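Local atomic coordinates of succinyl-CoA:3-ketoacid-coenzyme A transferase subunit B (Bacillus subtilis, PDB entry 3CDK), a protein that probably catalyses the transfer of coenzyme A from succinyl-CoA to a 3-oxo acid, yielding a 3-oxoacyl-CoA and succinate. Residues V180-N185 with T189-Q194; V16-D21 with V171-T176; K9-R14 with I145-N150; F92-I95 with H99-L102; I77-V80 with S84-D87. All blocks are in the same frame, centred on the assembly; numbering follows the deposited sequence.

Contact 1 (V180-N185 with T189-Q194); sequences VFDFVN and TLTELQ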
# COMPACT_ATOMS: atom_id res chain seq x y z
N VAL B 180 -13.86 -9.02 -35.53
CA VAL B 180 -13.94 -8.35 -34.26
C VAL B 180 -15.24 -8.79 -33.56
O VAL B 180 -16.31 -8.85 -34.21
CB VAL B 180 -13.92 -6.84 -34.41
CG1 VAL B 180 -13.72 -6.16 -33.03
CG2 VAL B 180 -12.84 -6.43 -35.39
N PHE B 181 -15.12 -9.09 -32.27
CA PHE B 181 -16.24 -9.54 -31.45
C PHE B 181 -16.40 -8.68 -30.22
O PHE B 181 -15.41 -8.35 -29.59
CB PHE B 181 -16.03 -10.97 -30.96
CG PHE B 181 -16.14 -12.01 -32.04
CD1 PHE B 181 -17.39 -12.47 -32.46
CD2 PHE B 181 -14.99 -12.54 -32.63
CE1 PHE B 181 -17.49 -13.44 -33.44
CE2 PHE B 181 -15.07 -13.50 -33.61
CZ PHE B 181 -16.32 -13.96 -34.02
N ASP B 182 -17.64 -8.35 -29.88
CA ASP B 182 -17.97 -7.61 -28.64
C ASP B 182 -18.67 -8.58 -27.69
O ASP B 182 -19.35 -9.51 -28.14
CB ASP B 182 -18.90 -6.43 -28.93
CG ASP B 182 -18.19 -5.22 -29.57
OD1 ASP B 182 -16.96 -5.26 -29.82
OD2 ASP B 182 -18.88 -4.20 -29.82
N PHE B 183 -18.51 -8.36 -26.39
CA PHE B 183 -19.27 -9.11 -25.40
C PHE B 183 -20.12 -8.16 -24.56
O PHE B 183 -19.61 -7.17 -24.04
CB PHE B 183 -18.35 -9.94 -24.50
CG PHE B 183 -17.48 -10.93 -25.25
CD1 PHE B 183 -16.27 -10.52 -25.84
CD2 PHE B 183 -17.84 -12.26 -25.33
CE1 PHE B 183 -15.47 -11.41 -26.53
CE2 PHE B 183 -17.02 -13.17 -26.01
CZ PHE B 183 -15.84 -12.74 -26.61
N VAL B 184 -21.41 -8.43 -24.45
CA VAL B 184 -22.27 -7.65 -23.57
C VAL B 184 -23.12 -8.57 -22.70
O VAL B 184 -24.14 -9.13 -23.15
CB VAL B 184 -23.19 -6.64 -24.30
CG1 VAL B 184 -23.00 -5.26 -23.70
CG2 VAL B 184 -22.93 -6.64 -25.83
N ASN B 185 -22.66 -8.72 -21.47
CA ASN B 185 -23.27 -9.60 -20.47
C ASN B 185 -23.41 -11.05 -20.93
O ASN B 185 -24.51 -11.59 -21.00
CB ASN B 185 -24.62 -9.03 -19.98
CG ASN B 185 -24.70 -8.95 -18.47
OD1 ASN B 185 -24.08 -8.08 -17.84
ND2 ASN B 185 -25.43 -9.88 -17.86
N THR B 189 -21.06 -11.21 -29.98
CA THR B 189 -21.68 -10.63 -31.14
C THR B 189 -20.60 -10.27 -32.13
O THR B 189 -19.62 -9.61 -31.80
CB THR B 189 -22.44 -9.37 -30.75
OG1 THR B 189 -23.50 -9.72 -29.86
CG2 THR B 189 -23.01 -8.68 -31.97
N LEU B 190 -20.76 -10.74 -33.36
CA LEU B 190 -19.78 -10.44 -34.36
C LEU B 190 -20.06 -9.05 -34.84
O LEU B 190 -21.18 -8.72 -35.23
CB LEU B 190 -19.85 -11.46 -35.48
CG LEU B 190 -19.13 -11.15 -36.79
CD1 LEU B 190 -17.65 -10.91 -36.58
CD2 LEU B 190 -19.38 -12.31 -37.70
N THR B 191 -19.03 -8.22 -34.83
CA THR B 191 -19.22 -6.78 -34.89
C THR B 191 -18.55 -6.08 -36.10
O THR B 191 -19.08 -5.10 -36.63
CB THR B 191 -18.87 -6.17 -33.49
OG1 THR B 191 -19.66 -5.01 -33.26
CG2 THR B 191 -17.39 -5.85 -33.34
N GLU B 192 -17.40 -6.59 -36.53
CA GLU B 192 -16.70 -6.15 -37.74
C GLU B 192 -15.94 -7.32 -38.32
O GLU B 192 -15.79 -8.38 -37.70
CB GLU B 192 -15.65 -5.06 -37.52
CG GLU B 192 -15.81 -4.09 -36.35
CD GLU B 192 -14.63 -3.13 -36.26
OE1 GLU B 192 -13.89 -2.97 -37.28
OE2 GLU B 192 -14.43 -2.53 -35.19
N LEU B 193 -15.40 -7.08 -39.51
CA LEU B 193 -14.82 -8.12 -40.33
C LEU B 193 -13.52 -7.60 -40.94
O LEU B 193 -13.47 -6.46 -41.39
CB LEU B 193 -15.82 -8.48 -41.42
CG LEU B 193 -16.36 -9.90 -41.60
CD1 LEU B 193 -16.60 -10.58 -40.29
CD2 LEU B 193 -17.65 -9.86 -42.38
N GLN B 194 -12.48 -8.43 -40.94
CA GLN B 194 -11.25 -8.10 -41.67
C GLN B 194 -11.44 -8.31 -43.17
O GLN B 194 -12.45 -8.83 -43.62
CB GLN B 194 -10.08 -8.88 -41.14
CG GLN B 194 -9.88 -8.71 -39.61
CD GLN B 194 -8.96 -7.56 -39.26
OE1 GLN B 194 -8.59 -6.74 -40.12
NE2 GLN B 194 -8.57 -7.52 -38.01
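Phe181 holds its CG anti to the carbonyl carbon (chi1 -70°) and Leu190, its partner across the strands, holds its CG anti to the backbone N (chi1 166°), which brings ring and branched chain together on one face of a beta hairpin. Strands 179-184 and 187-193 form the two arms, and a classic beta bulge breaks their register: Thr191 and Glu192 both face Val180. Thr191 N donates to Val180 O at 2.9 Å, Glu192 N adds a weak bond to that same oxygen at 3.4 Å, and Val180 N returns a bond to Glu192 O at 3.0 Å. Beyond the bulge, Asp182 and Thr189 exchange two backbone hydrogen bonds as an antiparallel hydrogen-bonded pair. On the aromatic face of the hairpin, Leu190 CD1 sits over the Phe181 ring, shifted toward the rim, while Leu190 CB meets Phe181 CE1 at 3.7 Å. Val202 of helix 199-204 and the ring of Phe210 pack onto the same pair. With an alanine in place of Phe181, a gap would probably open beside Leu190, and Val202 and Phe210 would lose the ring they rest on. The other face is more polar. Glu192 runs alongside Val180, CB to CG2 3.8 Å, before its carboxylate pairs with Arg14; the Asp182 carboxylate is taken by Arg173. Between them lies Thr191, whose CG2 touches Val180 CG1 at 3.7 Å and Asp182 OD1 at 3.6 Å.

Contact 2 (V16-D21 with V171-T176); sequences VQEIKD and VHRLIT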
# COMPACT_ATOMS: atom_id res chain seq x y z
N VAL B 16 -4.58 -0.81 -32.26
CA VAL B 16 -4.15 0.59 -32.07
C VAL B 16 -5.35 1.56 -31.90
O VAL B 16 -5.33 2.46 -31.06
CB VAL B 16 -3.26 1.08 -33.24
CG1 VAL B 16 -2.91 2.53 -33.04
CG2 VAL B 16 -2.01 0.30 -33.31
N GLN B 17 -6.37 1.36 -32.71
CA GLN B 17 -7.61 2.12 -32.65
C GLN B 17 -8.33 2.11 -31.31
O GLN B 17 -9.30 2.83 -31.13
CB GLN B 17 -8.56 1.61 -33.72
CG GLN B 17 -7.94 1.48 -35.10
CD GLN B 17 -8.94 1.01 -36.12
OE1 GLN B 17 -10.16 1.08 -35.89
NE2 GLN B 17 -8.45 0.52 -37.25
N GLU B 18 -7.88 1.28 -30.37
CA GLU B 18 -8.53 1.24 -29.07
C GLU B 18 -7.96 2.31 -28.12
O GLU B 18 -8.62 2.70 -27.13
CB GLU B 18 -8.47 -0.15 -28.46
CG GLU B 18 -9.04 -1.29 -29.33
CD GLU B 18 -10.56 -1.25 -29.50
OE1 GLU B 18 -11.28 -1.28 -28.48
OE2 GLU B 18 -11.04 -1.21 -30.66
N ILE B 19 -6.80 2.80 -28.44
CA ILE B 19 -6.17 3.82 -27.63
C ILE B 19 -6.72 5.21 -27.96
O ILE B 19 -6.48 5.75 -29.02
CB ILE B 19 -4.68 3.71 -27.86
CG1 ILE B 19 -4.19 2.41 -27.21
CG2 ILE B 19 -3.96 4.86 -27.25
CD1 ILE B 19 -3.28 1.68 -28.06
N LYS B 20 -7.50 5.78 -27.06
CA LYS B 20 -7.97 7.12 -27.26
C LYS B 20 -7.07 8.05 -26.44
O LYS B 20 -6.53 7.66 -25.41
CB LYS B 20 -9.46 7.24 -26.88
CG LYS B 20 -10.26 5.94 -27.07
CD LYS B 20 -10.39 5.52 -28.53
CE LYS B 20 -11.83 5.57 -29.02
NZ LYS B 20 -12.32 6.98 -29.36
N ASP B 21 -6.89 9.28 -26.92
CA ASP B 21 -6.02 10.25 -26.24
C ASP B 21 -6.29 10.26 -24.71
O ASP B 21 -7.43 10.16 -24.29
CB ASP B 21 -6.22 11.65 -26.83
CG ASP B 21 -5.05 12.60 -26.49
OD1 ASP B 21 -4.12 12.20 -25.76
OD2 ASP B 21 -5.05 13.75 -26.97
N VAL B 171 -13.53 -10.48 -21.15
CA VAL B 171 -13.17 -9.87 -22.42
C VAL B 171 -14.29 -8.98 -22.86
O VAL B 171 -15.42 -9.44 -22.94
CB VAL B 171 -12.88 -10.98 -23.47
CG1 VAL B 171 -12.57 -10.41 -24.83
CG2 VAL B 171 -11.71 -11.84 -22.96
N HIS B 172 -13.99 -7.70 -23.11
CA HIS B 172 -14.98 -6.79 -23.67
C HIS B 172 -14.99 -6.86 -25.19
O HIS B 172 -16.05 -6.80 -25.82
CB HIS B 172 -14.76 -5.35 -23.22
CG HIS B 172 -14.86 -5.15 -21.73
ND1 HIS B 172 -13.75 -5.01 -20.92
CD2 HIS B 172 -15.93 -5.09 -20.91
CE1 HIS B 172 -14.13 -4.87 -19.67
NE2 HIS B 172 -15.45 -4.91 -19.63
N ARG B 173 -13.81 -6.98 -25.80
CA ARG B 173 -13.71 -7.00 -27.24
C ARG B 173 -12.64 -7.99 -27.66
O ARG B 173 -11.55 -7.98 -27.08
CB ARG B 173 -13.38 -5.59 -27.77
CG ARG B 173 -13.00 -5.57 -29.23
CD ARG B 173 -13.21 -4.21 -29.87
NE ARG B 173 -14.62 -3.86 -30.01
CZ ARG B 173 -15.06 -2.65 -30.35
NH1 ARG B 173 -14.21 -1.68 -30.57
NH2 ARG B 173 -16.36 -2.43 -30.45
N LEU B 174 -12.92 -8.83 -28.65
CA LEU B 174 -11.91 -9.72 -29.20
C LEU B 174 -11.58 -9.30 -30.62
O LEU B 174 -12.49 -9.16 -31.45
CB LEU B 174 -12.39 -11.17 -29.18
CG LEU B 174 -11.65 -12.20 -30.06
CD1 LEU B 174 -10.17 -12.38 -29.67
CD2 LEU B 174 -12.36 -13.55 -30.03
N ILE B 175 -10.29 -9.12 -30.93
CA ILE B 175 -9.95 -8.95 -32.33
C ILE B 175 -9.06 -10.08 -32.88
O ILE B 175 -8.02 -10.42 -32.32
CB ILE B 175 -9.43 -7.51 -32.70
CG1 ILE B 175 -7.95 -7.53 -33.00
CG2 ILE B 175 -9.81 -6.40 -31.68
CD1 ILE B 175 -7.64 -6.75 -34.16
N THR B 176 -9.50 -10.70 -33.97
CA THR B 176 -8.68 -11.73 -34.58
C THR B 176 -8.13 -11.20 -35.89
O THR B 176 -8.28 -10.03 -36.18
CB THR B 176 -9.46 -13.06 -34.81
OG1 THR B 176 -10.47 -12.89 -35.83
CG2 THR B 176 -10.06 -13.57 -33.53
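Glu18 and Arg173 meet in a salt bridge that joins the turn after helix 5-16 to strand 173-175. Arg173 NH1 donates to Glu18 OE2 at 3.2 Å, with an N-H...O angle of 152°. The oxygen uses its syn lone pair and lies in the guanidinium plane, at the edge of the group; the carboxylate itself is twisted, its plane 73° from that of the guanidinium. A single N-H therefore makes this bond, not a flat two-pronged pairing.

Both side chains have further mates. Glu18 OE2 also takes Arg14 NH2, and Glu18 OE1 takes Arg141 NH2, so each oxygen of this buried carboxylate has an arginine. Arg173 in turn bends at chi3 and gives its NE to Asp182 OD1, with its NH2 also close to the Asp182 carboxylate. Arg14, Arg141 and Arg173 thus gather round Glu18, whose negative charge is probably balanced by theirs, which is likely to keep the carboxylate ionised.

The backbone that presents Glu18 is a type I beta turn from Val16 to Ile19, closed by Ile19 N to Val16 O at 3.0 Å. Val143 of strand 141-145 packs against both Glu18 and Arg173. The whole is a charged network between the turn that follows helix 5-16 and strands 141-145, 173-175 and 179-184, in the alpha/beta fold of the coenzyme A transferase family.

Contact 3 (K9-R14 with I145-N150); sequences KRMVKR and IMEHVN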
# COMPACT_ATOMS: atom_id res chain seq x y z
N LYS B 9 -0.13 -8.27 -38.50
CA LYS B 9 -0.17 -6.85 -38.84
C LYS B 9 -1.61 -6.34 -38.89
O LYS B 9 -1.89 -5.18 -38.57
CB LYS B 9 0.64 -6.56 -40.12
CG LYS B 9 0.09 -5.46 -41.06
CD LYS B 9 -0.79 -6.07 -42.17
CE LYS B 9 -1.87 -5.09 -42.68
NZ LYS B 9 -1.40 -4.19 -43.79
N ARG B 10 -2.53 -7.23 -39.28
CA ARG B 10 -3.97 -6.94 -39.27
C ARG B 10 -4.45 -6.74 -37.85
O ARG B 10 -5.09 -5.74 -37.51
CB ARG B 10 -4.75 -8.09 -39.88
CG ARG B 10 -4.81 -8.06 -41.40
CD ARG B 10 -5.88 -9.02 -41.88
NE ARG B 10 -5.67 -9.35 -43.29
CZ ARG B 10 -6.64 -9.65 -44.15
NH1 ARG B 10 -6.32 -9.93 -45.40
NH2 ARG B 10 -7.91 -9.68 -43.76
N MET B 11 -4.15 -7.73 -37.03
CA MET B 11 -4.57 -7.73 -35.66
C MET B 11 -4.04 -6.50 -34.95
O MET B 11 -4.81 -5.80 -34.31
CB MET B 11 -4.08 -9.00 -34.99
CG MET B 11 -4.81 -10.23 -35.42
SD MET B 11 -4.52 -11.55 -34.23
CE MET B 11 -3.16 -12.37 -35.09
N VAL B 12 -2.75 -6.22 -35.10
CA VAL B 12 -2.11 -5.10 -34.41
C VAL B 12 -2.69 -3.74 -34.82
O VAL B 12 -3.03 -2.89 -33.97
CB VAL B 12 -0.57 -5.15 -34.60
CG1 VAL B 12 0.10 -3.84 -34.22
CG2 VAL B 12 0.02 -6.29 -33.79
N LYS B 13 -2.85 -3.55 -36.12
CA LYS B 13 -3.33 -2.27 -36.63
C LYS B 13 -4.75 -1.97 -36.13
O LYS B 13 -5.08 -0.82 -35.82
CB LYS B 13 -3.24 -2.23 -38.15
CG LYS B 13 -2.64 -0.93 -38.72
CD LYS B 13 -3.20 0.37 -38.08
CE LYS B 13 -2.40 1.63 -38.47
NZ LYS B 13 -2.44 2.74 -37.44
N ARG B 14 -5.57 -3.00 -36.02
CA ARG B 14 -6.91 -2.82 -35.52
C ARG B 14 -6.93 -2.46 -34.03
O ARG B 14 -7.73 -1.63 -33.59
CB ARG B 14 -7.75 -4.06 -35.78
CG ARG B 14 -9.21 -3.95 -35.32
CD ARG B 14 -9.95 -2.67 -35.81
NE ARG B 14 -11.29 -2.64 -35.23
CZ ARG B 14 -11.55 -2.37 -33.95
NH1 ARG B 14 -12.80 -2.39 -33.53
NH2 ARG B 14 -10.58 -2.08 -33.08
N ILE B 145 -6.17 -9.70 -28.51
CA ILE B 145 -5.87 -9.94 -29.92
C ILE B 145 -5.29 -11.30 -30.04
O ILE B 145 -4.32 -11.60 -29.36
CB ILE B 145 -4.85 -8.97 -30.50
CG1 ILE B 145 -3.70 -8.74 -29.51
CG2 ILE B 145 -5.57 -7.69 -30.94
CD1 ILE B 145 -2.71 -7.66 -29.97
N MET B 146 -5.87 -12.10 -30.93
CA MET B 146 -5.53 -13.50 -31.04
C MET B 146 -5.79 -14.03 -32.46
O MET B 146 -6.79 -13.67 -33.09
CB MET B 146 -6.37 -14.28 -30.03
CG MET B 146 -6.01 -15.75 -29.87
SD MET B 146 -7.08 -16.48 -28.61
CE MET B 146 -8.70 -16.50 -29.42
N GLU B 147 -4.88 -14.88 -32.96
CA GLU B 147 -5.10 -15.59 -34.21
C GLU B 147 -6.36 -16.44 -34.00
O GLU B 147 -6.56 -17.02 -32.93
CB GLU B 147 -3.89 -16.45 -34.62
CG GLU B 147 -3.35 -16.05 -36.00
CD GLU B 147 -3.13 -17.22 -36.97
OE1 GLU B 147 -2.01 -17.79 -36.95
OE2 GLU B 147 -4.06 -17.54 -37.78
N HIS B 148 -7.22 -16.45 -35.00
CA HIS B 148 -8.52 -17.08 -34.91
C HIS B 148 -8.40 -18.60 -34.83
O HIS B 148 -9.17 -19.26 -34.12
CB HIS B 148 -9.34 -16.68 -36.14
CG HIS B 148 -10.82 -16.73 -35.95
ND1 HIS B 148 -11.57 -15.61 -35.67
CD2 HIS B 148 -11.70 -17.77 -36.02
CE1 HIS B 148 -12.85 -15.95 -35.56
NE2 HIS B 148 -12.95 -17.26 -35.77
N VAL B 149 -7.41 -19.13 -35.55
CA VAL B 149 -7.20 -20.55 -35.79
C VAL B 149 -5.77 -20.94 -35.41
O VAL B 149 -4.83 -20.16 -35.61
CB VAL B 149 -7.47 -20.87 -37.28
CG1 VAL B 149 -6.92 -22.21 -37.69
CG2 VAL B 149 -8.97 -20.86 -37.55
N ASN B 150 -5.61 -22.15 -34.86
CA ASN B 150 -4.29 -22.71 -34.50
C ASN B 150 -3.64 -23.45 -35.69
O ASN B 150 -4.27 -23.62 -36.75
CB ASN B 150 -4.40 -23.63 -33.27
CG ASN B 150 -5.06 -24.99 -33.58
OD1 ASN B 150 -5.27 -25.37 -34.74
ND2 ASN B 150 -5.39 -25.74 -32.52
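Met11 lays its sulfur against the peptide between Met146 and Glu147, SD 3.3 Å from Met146 C, and so packs helix 5-16 onto the end of strand 141-145 in this alpha/beta fold. The thioether then turns at chi3 (-96°), which carries CE across to the glutamate: CE lies 3.8 Å from Glu147 CG and 3.7 Å from Glu147 N, and the two side chains cross at about a right angle. No hydrogen bond links the two segments; the contact is one of shape. Replacing Met11 by an alanine would probably open a gap between the helix and the 146-147 peptide, and leave Glu147 without the Met11 methyl against it.

Further out, the loop is held by its backbone. Ile145 pairs with Leu105, and Met146 with Ile175, so the chain leaving the sheet is held on both sides just before it meets the sulfur. Past it, His148 is held by bonds from its N to Asp177 OD1 and from its ring to Thr176. On the helix side, Lys13 N to Lys9 O, 3.1 Å, belongs to the regular turn that carries Met11. The Met11 carbonyl is met from the strand by a methyl, Ile145 CG2, 3.9 Å from Met11 O.

Contact 4 (F92-I95 with H99-L102); sequences FAMI and HIDL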
# COMPACT_ATOMS: atom_id res chain seq x y z
N PHE B 92 -0.19 -2.76 -8.58
CA PHE B 92 -1.42 -3.50 -8.68
C PHE B 92 -2.59 -2.85 -7.97
O PHE B 92 -3.76 -3.07 -8.35
CB PHE B 92 -1.22 -4.98 -8.35
CG PHE B 92 -0.45 -5.69 -9.41
CD1 PHE B 92 -1.11 -6.20 -10.54
CD2 PHE B 92 0.96 -5.82 -9.34
CE1 PHE B 92 -0.37 -6.84 -11.58
CE2 PHE B 92 1.70 -6.48 -10.36
CZ PHE B 92 1.04 -6.97 -11.47
N ALA B 93 -2.28 -2.01 -6.99
CA ALA B 93 -3.25 -1.02 -6.54
C ALA B 93 -3.82 -0.24 -7.75
O ALA B 93 -5.02 -0.11 -7.86
CB ALA B 93 -2.66 -0.05 -5.50
N MET B 94 -2.98 0.24 -8.66
CA MET B 94 -3.53 0.89 -9.86
C MET B 94 -4.41 -0.05 -10.70
O MET B 94 -5.48 0.34 -11.19
CB MET B 94 -2.42 1.47 -10.78
CG MET B 94 -1.49 2.41 -10.14
SD MET B 94 -0.14 2.95 -11.22
CE MET B 94 -1.00 2.75 -12.76
N ILE B 95 -3.92 -1.26 -10.92
CA ILE B 95 -4.55 -2.19 -11.85
C ILE B 95 -5.83 -2.70 -11.24
O ILE B 95 -6.90 -2.55 -11.86
CB ILE B 95 -3.59 -3.37 -12.17
CG1 ILE B 95 -2.37 -2.84 -12.96
CG2 ILE B 95 -4.37 -4.49 -12.85
CD1 ILE B 95 -1.24 -3.86 -13.21
N HIS B 99 -7.90 2.00 -12.24
CA HIS B 99 -7.30 3.23 -12.71
C HIS B 99 -6.77 3.09 -14.16
O HIS B 99 -6.69 4.07 -14.89
CB HIS B 99 -6.21 3.68 -11.73
CG HIS B 99 -6.71 3.86 -10.31
ND1 HIS B 99 -7.28 5.04 -9.87
CD2 HIS B 99 -6.74 3.02 -9.26
CE1 HIS B 99 -7.62 4.92 -8.60
NE2 HIS B 99 -7.32 3.70 -8.21
N ILE B 100 -6.43 1.87 -14.56
CA ILE B 100 -6.05 1.56 -15.94
C ILE B 100 -7.30 1.47 -16.84
O ILE B 100 -8.22 0.69 -16.61
CB ILE B 100 -5.22 0.25 -15.98
CG1 ILE B 100 -4.03 0.35 -15.02
CG2 ILE B 100 -4.77 -0.10 -17.40
CD1 ILE B 100 -2.96 1.30 -15.51
N ASP B 101 -7.31 2.32 -17.85
CA ASP B 101 -8.41 2.45 -18.80
C ASP B 101 -8.55 1.28 -19.78
O ASP B 101 -9.64 1.01 -20.27
CB ASP B 101 -8.17 3.72 -19.61
CG ASP B 101 -8.20 4.96 -18.74
OD1 ASP B 101 -9.16 5.10 -17.93
OD2 ASP B 101 -7.26 5.80 -18.86
N LEU B 102 -7.45 0.60 -20.05
CA LEU B 102 -7.39 -0.39 -21.11
C LEU B 102 -6.23 -1.33 -20.91
O LEU B 102 -5.09 -0.90 -20.67
CB LEU B 102 -7.24 0.30 -22.49
CG LEU B 102 -7.18 -0.64 -23.71
CD1 LEU B 102 -8.55 -1.35 -23.97
CD2 LEU B 102 -6.68 0.08 -24.96
O HOH W 1 -7.28 -0.67 -13.57
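This is a local, buried contact in the helix-to-strand connection of the alpha/beta coenzyme A transferase fold: the chain leaving helix 88-96 folds back on its last turns, where Met94 and Ile95 meet His99 and Ile100. One backbone bond fixes the return: His99 N donates to Met94 O at 3.1 Å. That carbonyl oxygen also lies in the imidazole plane, at its edge, 3.5 Å from His99 CD2. A water links the next step, lying 2.6 Å from Ile95 O and accepting from Ile100 N at 2.9 Å.

The apolar side chains meet around Ile100. Ile95 and Ile100 lie side by side and point the same way, CG1 to CG1 4.1 Å. Met94, bent at chi3 (27°), crosses obliquely, its CE 3.7 Å from Ile100 CD1.

The imidazole faces a subunit boundary: His99 NE2 bonds to the backbone of another protein chain, and an aromatic side chain there meets the ring edge-to-face. Ile95 comes within about 4 Å, side chain to side chain, of Glu50, the predicted active-site residue. Gln48 of strand 46-49 touches Met94, Ile95 and Ile100, Leu135 of helix 132-138 packs on Ile95, and the loop runs on into strand 102-105.

Contact 5 (I77-V80 with S84-D87); sequences ITEV and SYFD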
# COMPACT_ATOMS: atom_id res chain seq x y z
N ILE B 77 14.30 -0.98 -21.61
CA ILE B 77 13.38 0.04 -22.11
C ILE B 77 13.84 1.46 -21.81
O ILE B 77 14.99 1.69 -21.41
CB ILE B 77 11.96 -0.12 -21.55
CG1 ILE B 77 11.97 -0.04 -20.01
CG2 ILE B 77 11.32 -1.40 -22.04
CD1 ILE B 77 10.59 0.21 -19.39
N THR B 78 12.93 2.41 -22.01
CA THR B 78 13.21 3.81 -21.69
C THR B 78 12.01 4.46 -21.03
O THR B 78 10.91 3.89 -21.06
CB THR B 78 13.55 4.58 -22.94
OG1 THR B 78 14.98 4.63 -23.07
CG2 THR B 78 13.01 5.99 -22.85
N GLU B 79 12.20 5.65 -20.46
CA GLU B 79 11.10 6.40 -19.82
C GLU B 79 10.67 7.62 -20.63
O GLU B 79 11.49 8.25 -21.27
CB GLU B 79 11.42 6.75 -18.36
CG GLU B 79 12.23 7.99 -18.12
CD GLU B 79 12.84 8.06 -16.69
OE1 GLU B 79 13.00 7.03 -16.01
OE2 GLU B 79 13.18 9.17 -16.25
N VAL B 80 9.38 7.93 -20.64
CA VAL B 80 8.90 9.13 -21.36
C VAL B 80 8.75 10.33 -20.42
O VAL B 80 8.80 10.19 -19.19
CB VAL B 80 7.59 8.90 -22.16
CG1 VAL B 80 7.83 7.96 -23.35
CG2 VAL B 80 6.45 8.39 -21.25
N SER B 84 6.80 7.94 -13.82
CA SER B 84 6.95 7.76 -12.39
C SER B 84 7.11 6.29 -12.07
O SER B 84 6.55 5.42 -12.77
CB SER B 84 5.73 8.29 -11.64
OG SER B 84 4.56 7.82 -12.24
N TYR B 85 7.89 6.04 -11.00
CA TYR B 85 8.15 4.71 -10.46
C TYR B 85 7.50 4.47 -9.10
O TYR B 85 7.25 5.40 -8.36
CB TYR B 85 9.65 4.50 -10.33
CG TYR B 85 10.39 4.52 -11.65
CD1 TYR B 85 10.37 3.42 -12.51
CD2 TYR B 85 11.09 5.65 -12.04
CE1 TYR B 85 11.06 3.44 -13.74
CE2 TYR B 85 11.77 5.68 -13.25
CZ TYR B 85 11.76 4.58 -14.09
OH TYR B 85 12.43 4.64 -15.29
N PHE B 86 7.22 3.21 -8.77
CA PHE B 86 6.46 2.85 -7.59
C PHE B 86 6.67 1.38 -7.36
O PHE B 86 7.22 0.71 -8.22
CB PHE B 86 4.97 3.18 -7.75
CG PHE B 86 4.41 2.96 -9.14
CD1 PHE B 86 3.90 1.73 -9.51
CD2 PHE B 86 4.34 4.02 -10.06
CE1 PHE B 86 3.39 1.55 -10.80
CE2 PHE B 86 3.83 3.84 -11.33
CZ PHE B 86 3.36 2.62 -11.70
N ASP B 87 6.29 0.87 -6.19
CA ASP B 87 6.52 -0.56 -5.94
C ASP B 87 5.40 -1.44 -6.48
O ASP B 87 4.42 -0.95 -7.06
CB ASP B 87 6.88 -0.87 -4.48
CG ASP B 87 5.97 -0.17 -3.47
OD1 ASP B 87 4.79 -0.57 -3.32
OD2 ASP B 87 6.46 0.78 -2.80
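Along residues 77-80 it is Glu79 that touches the second segment, at Tyr85. Ile77, at the start, shares two neighbours with the tyrosine, packing as Tyr85 does on Leu53 and Leu69. Thr78 comes next, held by backbone bonding to Gly57; its OG1 makes a weak bond back to Ile77 O.

Glu79 follows. Its CG lies between the backbone N and the carbonyl carbon (chi1 85°), and the chain runs on extended, which sends the carboxylate out to the end of the tyrosine. Tyr85 OH donates to Glu79 OE1 at 2.6 Å, and the hydroxyl meets that oxygen nearly in line with its C-O bond. The side chains cross at about a right angle, and carboxylate and ring planes stand 52° apart, with OE1 near the ring plane at its edge.

Strands 78-80 and 83-85 both pair antiparallel with strand 53-57, and the bond spans backbones that stay apart, Glu79 CA to Ser84 CA being 8.6 Å. Val80 ends the first segment, with a backbone bond to Gly55 and its side chain on Met46. Other protein chains reach this area: one shares backbone hydrogen bonds with Tyr85, and another brings a basic side chain to long, weak range of Glu79 OE1. Past Tyr85, Asp87 sits at the N-cap of helix 88-96, its OD1 making a weak bond to Glu90 N.

Overall arrangement
Contacts 1, 2 and 3 gather on one flank, centres 11 to 14 Å apart, all touching one another. Arg14 of contact 3 ties helix 5-16 to Glu192 of strand 187-193 and to Glu18 in the following turn, while Met11 and Glu18 bring in strands 141-145 and 173-175. Along the chain contacts 2 and 3 interleave, and contact 1 follows both. Contacts 4 and 5 lie within the stretch between the halves of contacts 2 and 3, with centres 15 Å apart and joined where Met94 meets Phe86. Contact 5 is about 35 Å from contact 1, centre to centre, yet the same curled sheet runs to both, passing strand 46-49, beside which the predicted active-site Glu50 lies.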